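Local coordinates for metallo-beta-lactamase domain-containing protein (Enterococcus faecalis, PDB 2AZ4), which is of unproven function but carries a two-zinc metallo-beta-lactamase fold and is probably a metal-dependent hydrolase, perhaps an exonuclease acting on RNA, at residues A[9-14]-A[401-406]; A[20-25]-A[59-64]; A[95-100]-A[184-189]; A[417-420]-A[424-427]. All blocks are in the same frame, centred on the assembly; numbering follows the deposited sequence.

Overall arrangement
The four contacts run along one end of a metallo-beta-lactamase sandwich toward its two zinc ions. Contacts 1 and 4 both join the sheet holding strands 7-13, 22-27 and 426-428 to the sheet holding 182-186, 399-403 and 417-418; their centres lie about 8 Å apart. Contact 2 covers the other face of the first sheet with a loop, and contact 3 closes the metal site; each is centred about 10 Å from contact 1. Along the chain contacts 2 and 3 fall, in that order, between the two segments of contact 1, while contact 4 follows near the C-terminus. Contacts 1 and 3 share one zinc ion, and contact 1 brings N- and C-terminal strands together beside it.

Contact 1: A[9-14]-A[401-406]; sequences VTFHSG and VPIHTL. With ZN (zinc ion), chain D.
Phe11 of strand 7-13 packs on Val401 and Ile403 of the strand running up to the zinc ligand His404. Its CB heads toward 401-406, and with CG anti to the carbonyl carbon (chi1 -61°) the ring is carried between the two sheets of the metallo-beta-lactamase sandwich. On one side of the ring CD1 faces Ile23; next along, CE1 lies 4.1 Å from Ile403 CG2, and at the tip CZ comes within 3.8 Å of Val401 CG1. Phe11 and Val401 approach from opposite directions, whereas the Ile403 side chain crosses Phe11 at about a right angle. CE2, on the other side of the ring, meets Ile427. Nearer the metal, water takes over. Water 1 donates to Gly14 O at 2.8 Å and accepts from His404 ND1 at 2.7 Å, lying in the plane of the imidazole at its edge. NE2 of the same ring binds zinc at 2.3 Å, in a site it shares with Asp96, His97, Asp189 and two waters. With ND1 donating to water, NE2 is left to offer its lone pair to the metal, and the carbonyl of Gly14 acts through that water as a second-shell group that helps to fix the rotation of the ring.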
loop_
_atom_site.group_PDB
_atom_site.type_symbol
_atom_site.label_atom_id
_atom_site.label_comp_id
_atom_site.label_asym_id
_atom_site.label_seq_id
_atom_site.Cartn_x
_atom_site.Cartn_y
_atom_site.Cartn_z
ATOM N N VAL A 9 -11.812 7.574 20.420
ATOM C CA VAL A 9 -11.504 7.166 19.058
ATOM C C VAL A 9 -12.586 7.699 18.109
ATOM O O VAL A 9 -13.774 7.451 18.327
ATOM C CB VAL A 9 -11.471 5.615 18.926
ATOM C CG1 VAL A 9 -10.910 5.191 17.592
ATOM C CG2 VAL A 9 -10.678 4.961 20.059
ATOM N N THR A 10 -12.181 8.413 17.059
ATOM C CA THR A 10 -13.112 9.004 16.105
ATOM C C THR A 10 -12.815 8.484 14.726
ATOM O O THR A 10 -11.666 8.551 14.276
ATOM C CB THR A 10 -13.006 10.534 16.005
ATOM O OG1 THR A 10 -13.075 11.126 17.300
ATOM C CG2 THR A 10 -14.149 11.104 15.147
ATOM N N PHE A 11 -13.852 8.003 14.051
ATOM C CA PHE A 11 -13.741 7.477 12.690
ATOM C C PHE A 11 -14.116 8.550 11.678
ATOM O O PHE A 11 -15.247 8.617 11.181
ATOM C CB PHE A 11 -14.563 6.193 12.541
ATOM C CG PHE A 11 -14.096 5.102 13.457
ATOM C CD1 PHE A 11 -13.157 4.148 13.012
ATOM C CD2 PHE A 11 -14.540 5.051 14.789
ATOM C CE1 PHE A 11 -12.683 3.162 13.877
ATOM C CE2 PHE A 11 -14.069 4.066 15.661
ATOM C CZ PHE A 11 -13.134 3.119 15.203
ATOM N N HIS A 12 -13.142 9.417 11.411
ATOM C CA HIS A 12 -13.342 10.579 10.553
ATOM C C HIS A 12 -13.674 10.240 9.120
ATOM O O HIS A 12 -14.464 10.943 8.504
ATOM C CB HIS A 12 -12.091 11.481 10.595
ATOM C CG HIS A 12 -11.897 12.184 11.909
ATOM N ND1 HIS A 12 -12.752 13.170 12.356
ATOM C CD2 HIS A 12 -10.936 12.060 12.859
ATOM C CE1 HIS A 12 -12.327 13.624 13.524
ATOM N NE2 HIS A 12 -11.238 12.951 13.861
ATOM N N SER A 13 -13.080 9.168 8.578
ATOM C CA SER A 13 -13.099 8.942 7.137
ATOM C C SER A 13 -12.791 7.499 6.791
ATOM O O SER A 13 -12.193 6.778 7.579
ATOM C CB SER A 13 -12.042 9.847 6.483
ATOM O OG SER A 13 -12.138 9.868 5.079
ATOM N N GLY A 14 -13.175 7.075 5.600
ATOM C CA GLY A 14 -12.793 5.732 5.144
ATOM C C GLY A 14 -13.764 4.619 5.462
ATOM O O GLY A 14 -13.452 3.441 5.261
ATOM N N VAL A 401 -13.511 -3.890 15.588
ATOM C CA VAL A 401 -14.091 -2.879 14.716
ATOM C C VAL A 401 -13.679 -3.123 13.255
ATOM O O VAL A 401 -12.556 -2.771 12.888
ATOM C CB VAL A 401 -13.617 -1.436 15.120
ATOM C CG1 VAL A 401 -14.348 -0.363 14.295
ATOM C CG2 VAL A 401 -13.792 -1.195 16.578
ATOM N N PRO A 402 -14.556 -3.736 12.421
ATOM C CA PRO A 402 -14.188 -3.812 11.012
ATOM C C PRO A 402 -14.084 -2.429 10.362
ATOM O O PRO A 402 -14.919 -1.540 10.619
ATOM C CB PRO A 402 -15.336 -4.611 10.387
ATOM C CG PRO A 402 -15.942 -5.379 11.563
ATOM C CD PRO A 402 -15.839 -4.419 12.676
ATOM N N ILE A 403 -13.028 -2.263 9.562
ATOM C CA ILE A 403 -12.793 -1.060 8.765
ATOM C C ILE A 403 -12.189 -1.510 7.444
ATOM O O ILE A 403 -11.905 -2.685 7.281
ATOM C CB ILE A 403 -11.825 -0.084 9.457
ATOM C CG1 ILE A 403 -10.475 -0.783 9.756
ATOM C CG2 ILE A 403 -12.492 0.544 10.677
ATOM C CD1 ILE A 403 -9.377 0.141 10.248
ATOM N N HIS A 404 -12.035 -0.577 6.502
ATOM C CA HIS A 404 -11.410 -0.869 5.215
ATOM C C HIS A 404 -12.102 -2.103 4.603
ATOM O O HIS A 404 -11.458 -3.109 4.281
ATOM C CB HIS A 404 -9.898 -1.093 5.429
ATOM C CG HIS A 404 -9.035 -0.650 4.292
ATOM N ND1 HIS A 404 -9.166 0.585 3.691
ATOM C CD2 HIS A 404 -7.991 -1.258 3.683
ATOM C CE1 HIS A 404 -8.250 0.706 2.745
ATOM N NE2 HIS A 404 -7.525 -0.401 2.721
ATOM N N THR A 405 -13.428 -2.003 4.466
ATOM C CA THR A 405 -14.273 -3.126 4.088
ATOM C C THR A 405 -15.638 -2.646 3.541
ATOM O O THR A 405 -16.177 -1.634 3.984
ATOM C CB THR A 405 -14.435 -4.137 5.290
ATOM O OG1 THR A 405 -15.216 -5.259 4.881
ATOM C CG2 THR A 405 -15.075 -3.464 6.536
ATOM N N LEU A 406 -16.153 -3.348 2.540
ATOM C CA LEU A 406 -17.513 -3.112 2.023
ATOM C C LEU A 406 -18.564 -4.028 2.691
ATOM O O LEU A 406 -19.767 -3.869 2.448
ATOM C CB LEU A 406 -17.564 -3.283 0.498
ATOM C CG LEU A 406 -16.524 -2.584 -0.381
ATOM C CD1 LEU A 406 -16.767 -2.867 -1.866
ATOM C CD2 LEU A 406 -16.522 -1.107 -0.119
HETATM ZN ZN ZN D . -5.467 -0.446 1.716
HETATM O O HOH W 1 -10.956 2.499 4.272
HETATM O O HOH W 2 -12.285 2.106 6.951
HETATM O O HOH W 3 -3.784 -0.257 0.106
HETATM O O HOH W 4 -6.178 -1.973 0.090
#

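Contact 2: A[20-25]-A[59-64]; sequences GTVIEV and LVPELK
Val22 meets Pro61 and Leu63 on the face of a metallo-beta-lactamase sheet that is turned away from its partner sheet. Its strand, 22-27, runs between strands 7-13 and 30-34, and the irregular segment 59-64, part of the long connection that follows helix 51-56, passes over it. Val22 also sits opposite a classic beta bulge, since His12 and Ser13 of the neighbouring strand both face it. The contact is wholly apolar and rather loose. CG1 of Val22 lies anti to the backbone N (chi1 179°), an ordinary valine conformation that turns this methyl toward Leu63. The Pro61 ring, puckered C-gamma endo, meets the valine with its CG, 4.3 Å from Val22 CB, so the apex of the ring is set against the branch point. Leu63 also comes down on Val22: its CG is anti to the carbonyl carbon (chi1 -66°), and the nearly straight second torsion (chi2 171°) stretches CD1 away from the backbone. His12 is wedged in beside both loop residues. It is held by Glu24, whose extended side chain runs out from the strand so that OE1 accepts a hydrogen bond from His12 NE2. On the loop side, Pro61 O is hydrogen-bonded to Tyr67 OH, and Lys64 NZ forms a salt bridge with Asp82. Where the three apolar groups converge, Leu63 CD1 lies 4.4 Å from Val22 CG1 and 3.8 Å from Pro61 CG.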
loop_
_atom_site.group_PDB
_atom_site.type_symbol
_atom_site.label_atom_id
_atom_site.label_comp_id
_atom_site.label_asym_id
_atom_site.label_seq_id
_atom_site.Cartn_x
_atom_site.Cartn_y
_atom_site.Cartn_z
ATOM N N GLY A 20 -8.887 5.703 2.340
ATOM C CA GLY A 20 -9.143 6.967 3.021
ATOM C C GLY A 20 -9.482 6.827 4.486
ATOM O O GLY A 20 -10.099 7.738 5.052
ATOM N N THR A 21 -9.070 5.713 5.107
ATOM C CA THR A 21 -9.159 5.581 6.576
ATOM C C THR A 21 -8.409 6.693 7.280
ATOM O O THR A 21 -7.201 6.868 7.092
ATOM C CB THR A 21 -8.615 4.236 7.097
ATOM O OG1 THR A 21 -9.344 3.168 6.500
ATOM C CG2 THR A 21 -8.803 4.119 8.595
ATOM N N VAL A 22 -9.132 7.470 8.077
ATOM C CA VAL A 22 -8.492 8.453 8.930
ATOM C C VAL A 22 -9.189 8.318 10.272
ATOM O O VAL A 22 -10.388 8.609 10.403
ATOM C CB VAL A 22 -8.611 9.904 8.390
ATOM C CG1 VAL A 22 -7.945 10.886 9.339
ATOM C CG2 VAL A 22 -8.025 10.029 6.958
ATOM N N ILE A 23 -8.431 7.855 11.254
ATOM C CA ILE A 23 -8.937 7.665 12.586
ATOM C C ILE A 23 -8.109 8.540 13.488
ATOM O O ILE A 23 -6.898 8.677 13.284
ATOM C CB ILE A 23 -8.848 6.159 12.995
ATOM C CG1 ILE A 23 -9.800 5.329 12.108
ATOM C CG2 ILE A 23 -9.092 5.960 14.466
ATOM C CD1 ILE A 23 -9.497 3.821 12.104
ATOM N N GLU A 24 -8.786 9.125 14.468
ATOM C CA GLU A 24 -8.171 9.897 15.529
ATOM C C GLU A 24 -8.283 9.173 16.855
ATOM O O GLU A 24 -9.333 8.612 17.192
ATOM C CB GLU A 24 -8.845 11.262 15.657
ATOM C CG GLU A 24 -8.265 12.116 16.765
ATOM C CD GLU A 24 -8.980 13.451 16.909
ATOM O OE1 GLU A 24 -9.921 13.712 16.140
ATOM O OE2 GLU A 24 -8.602 14.237 17.799
ATOM N N VAL A 25 -7.191 9.193 17.599
ATOM C CA VAL A 25 -7.174 8.724 18.969
ATOM C C VAL A 25 -6.714 9.896 19.806
ATOM O O VAL A 25 -5.639 10.446 19.564
ATOM C CB VAL A 25 -6.259 7.490 19.190
ATOM C CG1 VAL A 25 -6.293 7.073 20.670
ATOM C CG2 VAL A 25 -6.734 6.316 18.331
ATOM N N LEU A 59 -14.351 13.523 0.240
ATOM C CA LEU A 59 -13.273 12.560 0.016
ATOM C C LEU A 59 -12.211 12.617 1.121
ATOM O O LEU A 59 -11.464 11.663 1.338
ATOM C CB LEU A 59 -12.674 12.713 -1.385
ATOM C CG LEU A 59 -13.749 12.587 -2.452
ATOM C CD1 LEU A 59 -13.203 13.107 -3.757
ATOM C CD2 LEU A 59 -14.206 11.114 -2.602
ATOM N N VAL A 60 -12.163 13.744 1.824
ATOM C CA VAL A 60 -11.301 13.870 2.987
ATOM C C VAL A 60 -12.188 14.429 4.095
ATOM O O VAL A 60 -13.197 15.067 3.800
ATOM C CB VAL A 60 -10.057 14.798 2.713
ATOM C CG1 VAL A 60 -9.326 14.346 1.487
ATOM C CG2 VAL A 60 -10.465 16.265 2.547
ATOM N N PRO A 61 -11.827 14.187 5.371
ATOM C CA PRO A 61 -12.681 14.706 6.434
ATOM C C PRO A 61 -12.370 16.159 6.790
ATOM O O PRO A 61 -11.265 16.637 6.527
ATOM C CB PRO A 61 -12.335 13.790 7.616
ATOM C CG PRO A 61 -10.872 13.473 7.415
ATOM C CD PRO A 61 -10.674 13.425 5.902
ATOM N N GLU A 62 -13.343 16.837 7.405
ATOM C CA GLU A 62 -13.140 18.123 8.062
ATOM C C GLU A 62 -12.321 17.891 9.308
ATOM O O GLU A 62 -12.705 17.081 10.154
ATOM C CB GLU A 62 -14.494 18.714 8.479
ATOM C CG GLU A 62 -15.388 19.095 7.326
ATOM C CD GLU A 62 -15.364 20.605 7.003
ATOM O OE1 GLU A 62 -16.252 21.042 6.242
ATOM O OE2 GLU A 62 -14.486 21.358 7.496
ATOM N N LEU A 63 -11.186 18.571 9.434
ATOM C CA LEU A 63 -10.297 18.330 10.565
ATOM C C LEU A 63 -9.793 19.654 11.100
ATOM O O LEU A 63 -9.470 20.554 10.335
ATOM C CB LEU A 63 -9.121 17.421 10.182
ATOM C CG LEU A 63 -9.358 15.951 9.782
ATOM C CD1 LEU A 63 -8.070 15.304 9.229
ATOM C CD2 LEU A 63 -9.882 15.126 10.934
ATOM N N LYS A 64 -9.713 19.766 12.422
ATOM C CA LYS A 64 -9.318 21.030 13.021
ATOM C C LYS A 64 -7.828 21.017 13.256
ATOM O O LYS A 64 -7.309 20.071 13.849
ATOM C CB LYS A 64 -10.075 21.264 14.334
ATOM C CG LYS A 64 -9.686 22.548 15.055
ATOM C CD LYS A 64 -10.335 22.601 16.440
ATOM C CE LYS A 64 -9.618 23.590 17.353
ATOM N NZ LYS A 64 -8.197 23.200 17.635
#

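Contact 3: A[95-100]-A[184-189]; sequences LDHSRM and ITYTGD. With ZN (zinc ion), chain D; ZN (zinc ion), chain C.
With CG anti to the carbonyl carbon in both His97 (chi1 -54°) and Asp189 (chi1 -74°), imidazole and carboxylate are swung toward each other from helix and loop to share one zinc ion. His97 NE2 binds that zinc at 2.2 Å, and Asp189 OD2 binds it at the same length while also reaching the second zinc at 2.4 Å. His97 NE2 and Asp189 OD2 are 3.1 Å apart without a hydrogen bond, held together by the metal, and the ring and carboxylate planes stand perpendicular. Asp96 adds OD2 to the shared zinc; its other oxygen, OD1, accepts a hydrogen bond from water 3, which bridges the metals at 2.3 Å from each zinc. Second-shell contacts fix the histidine: ND1 is hydrogen-bonded to Asp35, which also holds Tyr186 OH, and that hydroxyl lies in the plane of the imidazole at its edge, 4.0 Å from ND1. One face of the tyrosine ring is covered by Gly188 N, 3.7 Å above its centre. His404 and water 4 complete the shared site, and His92, His94 and His167 bind the other zinc. Histidines and Asp96 from an HxHxDH sequence, joined by a bridging aspartate, are the hallmark of the dinuclear metallo-beta-lactamase site.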
loop_
_atom_site.group_PDB
_atom_site.type_symbol
_atom_site.label_atom_id
_atom_site.label_comp_id
_atom_site.label_asym_id
_atom_site.label_seq_id
_atom_site.Cartn_x
_atom_site.Cartn_y
_atom_site.Cartn_z
ATOM N N LEU A 95 -1.494 4.152 -2.054
ATOM C CA LEU A 95 -2.179 5.423 -2.319
ATOM C C LEU A 95 -3.379 5.713 -1.383
ATOM O O LEU A 95 -3.578 6.867 -0.932
ATOM C CB LEU A 95 -2.654 5.422 -3.785
ATOM C CG LEU A 95 -3.146 6.720 -4.428
ATOM C CD1 LEU A 95 -2.034 7.790 -4.473
ATOM C CD2 LEU A 95 -3.725 6.447 -5.829
ATOM N N ASP A 96 -4.153 4.656 -1.111
ATOM C CA ASP A 96 -5.385 4.732 -0.311
ATOM C C ASP A 96 -5.100 4.953 1.175
ATOM O O ASP A 96 -6.030 5.144 1.963
ATOM C CB ASP A 96 -6.307 3.514 -0.562
ATOM C CG ASP A 96 -5.627 2.169 -0.268
ATOM O OD1 ASP A 96 -4.481 1.946 -0.753
ATOM O OD2 ASP A 96 -6.239 1.315 0.433
ATOM N N HIS A 97 -3.809 4.946 1.529
ATOM C CA HIS A 97 -3.318 5.290 2.863
ATOM C C HIS A 97 -2.457 6.550 2.907
ATOM O O HIS A 97 -2.285 7.130 3.973
ATOM C CB HIS A 97 -2.558 4.094 3.465
ATOM C CG HIS A 97 -3.376 2.834 3.470
ATOM N ND1 HIS A 97 -4.047 2.386 4.590
ATOM C CD2 HIS A 97 -3.730 1.996 2.464
ATOM C CE1 HIS A 97 -4.750 1.311 4.282
ATOM N NE2 HIS A 97 -4.560 1.039 3.004
ATOM N N SER A 98 -1.896 6.968 1.774
ATOM C CA SER A 98 -0.859 8.044 1.781
ATOM C C SER A 98 -1.187 9.304 0.952
ATOM O O SER A 98 -0.512 10.351 1.074
ATOM C CB SER A 98 0.481 7.461 1.289
ATOM O OG SER A 98 0.374 6.999 -0.073
ATOM N N ARG A 99 -2.228 9.201 0.121
ATOM C CA ARG A 99 -2.417 10.132 -0.994
ATOM C C ARG A 99 -2.334 11.613 -0.613
ATOM O O ARG A 99 -1.854 12.420 -1.402
ATOM C CB ARG A 99 -3.732 9.861 -1.710
ATOM C CG ARG A 99 -3.857 10.558 -3.030
ATOM C CD ARG A 99 -5.117 10.185 -3.784
ATOM N NE ARG A 99 -5.112 11.077 -4.919
ATOM C CZ ARG A 99 -6.022 11.992 -5.199
ATOM N NH1 ARG A 99 -7.152 12.113 -4.500
ATOM N NH2 ARG A 99 -5.802 12.743 -6.251
ATOM N N MET A 100 -2.811 11.984 0.568
ATOM C CA MET A 100 -2.833 13.402 0.911
ATOM C C MET A 100 -1.778 13.879 1.900
ATOM O O MET A 100 -1.939 14.968 2.466
ATOM C CB MET A 100 -4.253 13.875 1.332
ATOM C CG MET A 100 -4.745 13.419 2.708
ATOM S SD MET A 100 -6.224 14.313 3.292
ATOM C CE MET A 100 -6.494 13.435 4.838
ATOM N N ILE A 184 -5.310 -0.282 22.363
ATOM C CA ILE A 184 -6.047 -0.502 21.125
ATOM C C ILE A 184 -5.072 -0.752 19.960
ATOM O O ILE A 184 -3.896 -0.463 20.065
ATOM C CB ILE A 184 -7.041 0.638 20.838
ATOM C CG1 ILE A 184 -6.315 1.938 20.482
ATOM C CG2 ILE A 184 -7.994 0.823 22.042
ATOM C CD1 ILE A 184 -7.261 3.030 20.034
ATOM N N THR A 185 -5.571 -1.313 18.868
ATOM C CA THR A 185 -4.718 -1.812 17.812
ATOM C C THR A 185 -5.333 -1.508 16.460
ATOM O O THR A 185 -6.523 -1.727 16.260
ATOM C CB THR A 185 -4.537 -3.348 17.950
ATOM O OG1 THR A 185 -3.943 -3.637 19.226
ATOM C CG2 THR A 185 -3.643 -3.876 16.850
ATOM N N TYR A 186 -4.501 -1.003 15.544
ATOM C CA TYR A 186 -4.877 -0.712 14.175
ATOM C C TYR A 186 -4.045 -1.617 13.285
ATOM O O TYR A 186 -2.830 -1.541 13.325
ATOM C CB TYR A 186 -4.566 0.748 13.870
ATOM C CG TYR A 186 -4.742 1.112 12.412
ATOM C CD1 TYR A 186 -5.966 0.899 11.752
ATOM C CD2 TYR A 186 -3.673 1.632 11.674
ATOM C CE1 TYR A 186 -6.126 1.242 10.401
ATOM C CE2 TYR A 186 -3.818 1.970 10.330
ATOM C CZ TYR A 186 -5.042 1.779 9.700
ATOM O OH TYR A 186 -5.194 2.123 8.378
ATOM N N THR A 187 -4.681 -2.490 12.509
ATOM C CA THR A 187 -3.923 -3.513 11.769
ATOM C C THR A 187 -3.180 -2.973 10.551
ATOM O O THR A 187 -2.205 -3.578 10.101
ATOM C CB THR A 187 -4.826 -4.695 11.271
ATOM O OG1 THR A 187 -5.845 -4.195 10.393
ATOM C CG2 THR A 187 -5.452 -5.419 12.433
ATOM N N GLY A 188 -3.665 -1.859 10.014
ATOM C CA GLY A 188 -3.283 -1.429 8.677
ATOM C C GLY A 188 -3.804 -2.489 7.728
ATOM O O GLY A 188 -4.821 -3.147 8.018
ATOM N N ASP A 189 -3.121 -2.653 6.601
ATOM C CA ASP A 189 -3.370 -3.756 5.681
ATOM C C ASP A 189 -2.386 -4.871 5.969
ATOM O O ASP A 189 -1.224 -4.585 6.262
ATOM C CB ASP A 189 -3.131 -3.286 4.250
ATOM C CG ASP A 189 -4.216 -2.401 3.727
ATOM O OD1 ASP A 189 -5.193 -2.081 4.443
ATOM O OD2 ASP A 189 -4.099 -2.018 2.557
HETATM ZN ZN ZN D . -5.467 -0.446 1.716
HETATM ZN ZN ZN C . -2.286 -1.763 1.016
HETATM O O HOH W 3 -3.784 -0.257 0.106
HETATM O O HOH W 5 -3.610 -2.729 -0.440
HETATM O O HOH W 4 -6.178 -1.973 0.090
#

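Contact 4: A[417-420]-A[424-427]; sequences ERIL and GEQI
Ile419 and Leu420 are the residues of 417-420 that meet 424-427, and the two before them lead the chain up to the contact. At Glu417 the side chain folds back so that OE1, through its anti lone pair, accepts a 3.3 Å hydrogen bond from Arg418 N. Arg418 then extends away from the contact, its NH1 hydrogen-bonded to the carbonyls of Glu409 and Leu411. Ile419 turns the other way and carries most of the apolar contact, reaching tip to tip toward Ile427 with the two CD1 methyls 3.7 Å apart. CG1 anti to the carbonyl carbon in both isoleucines (chi1 -69° and -65°) sends these methyls at each other across the gap. The pair bridges the rim of the metallo-beta-lactamase sandwich, for strands 417-418 and 426-428 are outermost in separate sheets and the chain crosses from one to the other within a few residues. Glu425 runs obliquely across Ile419 on an extended chain, bringing OE2 to 4.0 Å from Ile419 CG2. At Leu420 the side chain points away, toward Pro402 and Pro408, and it is the carbonyl that faces the carboxylate. Glu425 OE1 lies 4.0 Å from Leu420 O, as might be expected of two acceptors. The same OE1 is hydrogen-bonded to Glu422 N in the short connection between the segments.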
loop_
_atom_site.group_PDB
_atom_site.type_symbol
_atom_site.label_atom_id
_atom_site.label_comp_id
_atom_site.label_asym_id
_atom_site.label_seq_id
_atom_site.Cartn_x
_atom_site.Cartn_y
_atom_site.Cartn_z
ATOM N N GLU A 417 -17.027 -8.552 21.730
ATOM C CA GLU A 417 -18.046 -7.739 21.086
ATOM C C GLU A 417 -17.561 -7.187 19.746
ATOM O O GLU A 417 -16.400 -7.384 19.363
ATOM C CB GLU A 417 -18.511 -6.611 22.023
ATOM C CG GLU A 417 -19.711 -6.980 22.919
ATOM C CD GLU A 417 -21.072 -6.951 22.186
ATOM O OE1 GLU A 417 -21.121 -6.601 20.969
ATOM O OE2 GLU A 417 -22.101 -7.275 22.841
ATOM N N ARG A 418 -18.469 -6.529 19.032
ATOM C CA ARG A 418 -18.171 -5.930 17.746
ATOM C C ARG A 418 -18.881 -4.596 17.601
ATOM O O ARG A 418 -20.022 -4.442 18.054
ATOM C CB ARG A 418 -18.587 -6.862 16.613
ATOM C CG ARG A 418 -18.215 -6.353 15.233
ATOM C CD ARG A 418 -18.588 -7.359 14.180
ATOM N NE ARG A 418 -20.032 -7.453 13.998
ATOM C CZ ARG A 418 -20.628 -8.264 13.123
ATOM N NH1 ARG A 418 -19.909 -9.060 12.341
ATOM N NH2 ARG A 418 -21.952 -8.277 13.022
ATOM N N ILE A 419 -18.193 -3.641 16.969
ATOM C CA ILE A 419 -18.762 -2.344 16.615
ATOM C C ILE A 419 -18.586 -2.131 15.123
ATOM O O ILE A 419 -17.467 -2.229 14.609
ATOM C CB ILE A 419 -18.049 -1.180 17.347
ATOM C CG1 ILE A 419 -18.366 -1.216 18.842
ATOM C CG2 ILE A 419 -18.455 0.172 16.732
ATOM C CD1 ILE A 419 -17.539 -0.264 19.678
ATOM N N LEU A 420 -19.688 -1.853 14.434
ATOM C CA LEU A 420 -19.658 -1.501 13.033
ATOM C C LEU A 420 -19.780 0.014 12.968
ATOM O O LEU A 420 -20.865 0.560 13.212
ATOM C CB LEU A 420 -20.797 -2.167 12.267
ATOM C CG LEU A 420 -20.914 -3.694 12.347
ATOM C CD1 LEU A 420 -22.106 -4.162 11.557
ATOM C CD2 LEU A 420 -19.652 -4.400 11.876
ATOM N N GLY A 424 -17.829 9.582 11.186
ATOM C CA GLY A 424 -17.938 10.597 12.239
ATOM C C GLY A 424 -18.084 10.061 13.650
ATOM O O GLY A 424 -17.969 10.805 14.622
ATOM N N GLU A 425 -18.342 8.764 13.765
ATOM C CA GLU A 425 -18.580 8.125 15.053
ATOM C C GLU A 425 -17.399 8.175 15.995
ATOM O O GLU A 425 -16.249 7.896 15.602
ATOM C CB GLU A 425 -18.982 6.665 14.853
ATOM C CG GLU A 425 -19.801 6.109 16.019
ATOM C CD GLU A 425 -20.146 4.649 15.836
ATOM O OE1 GLU A 425 -20.522 4.266 14.713
ATOM O OE2 GLU A 425 -20.049 3.886 16.821
ATOM N N GLN A 426 -17.699 8.531 17.244
ATOM C CA GLN A 426 -16.727 8.536 18.316
ATOM C C GLN A 426 -17.017 7.409 19.275
ATOM O O GLN A 426 -18.173 7.193 19.651
ATOM C CB GLN A 426 -16.731 9.870 19.056
ATOM C CG GLN A 426 -16.514 11.012 18.130
ATOM C CD GLN A 426 -16.607 12.370 18.793
ATOM O OE1 GLN A 426 -16.284 12.538 19.966
ATOM N NE2 GLN A 426 -17.042 13.361 18.021
ATOM N N ILE A 427 -15.966 6.671 19.630
ATOM C CA ILE A 427 -16.031 5.654 20.667
ATOM C C ILE A 427 -15.264 6.166 21.876
ATOM O O ILE A 427 -14.080 6.484 21.792
ATOM C CB ILE A 427 -15.464 4.295 20.211
ATOM C CG1 ILE A 427 -16.332 3.709 19.102
ATOM C CG2 ILE A 427 -15.368 3.317 21.398
ATOM C CD1 ILE A 427 -15.640 2.594 18.323
#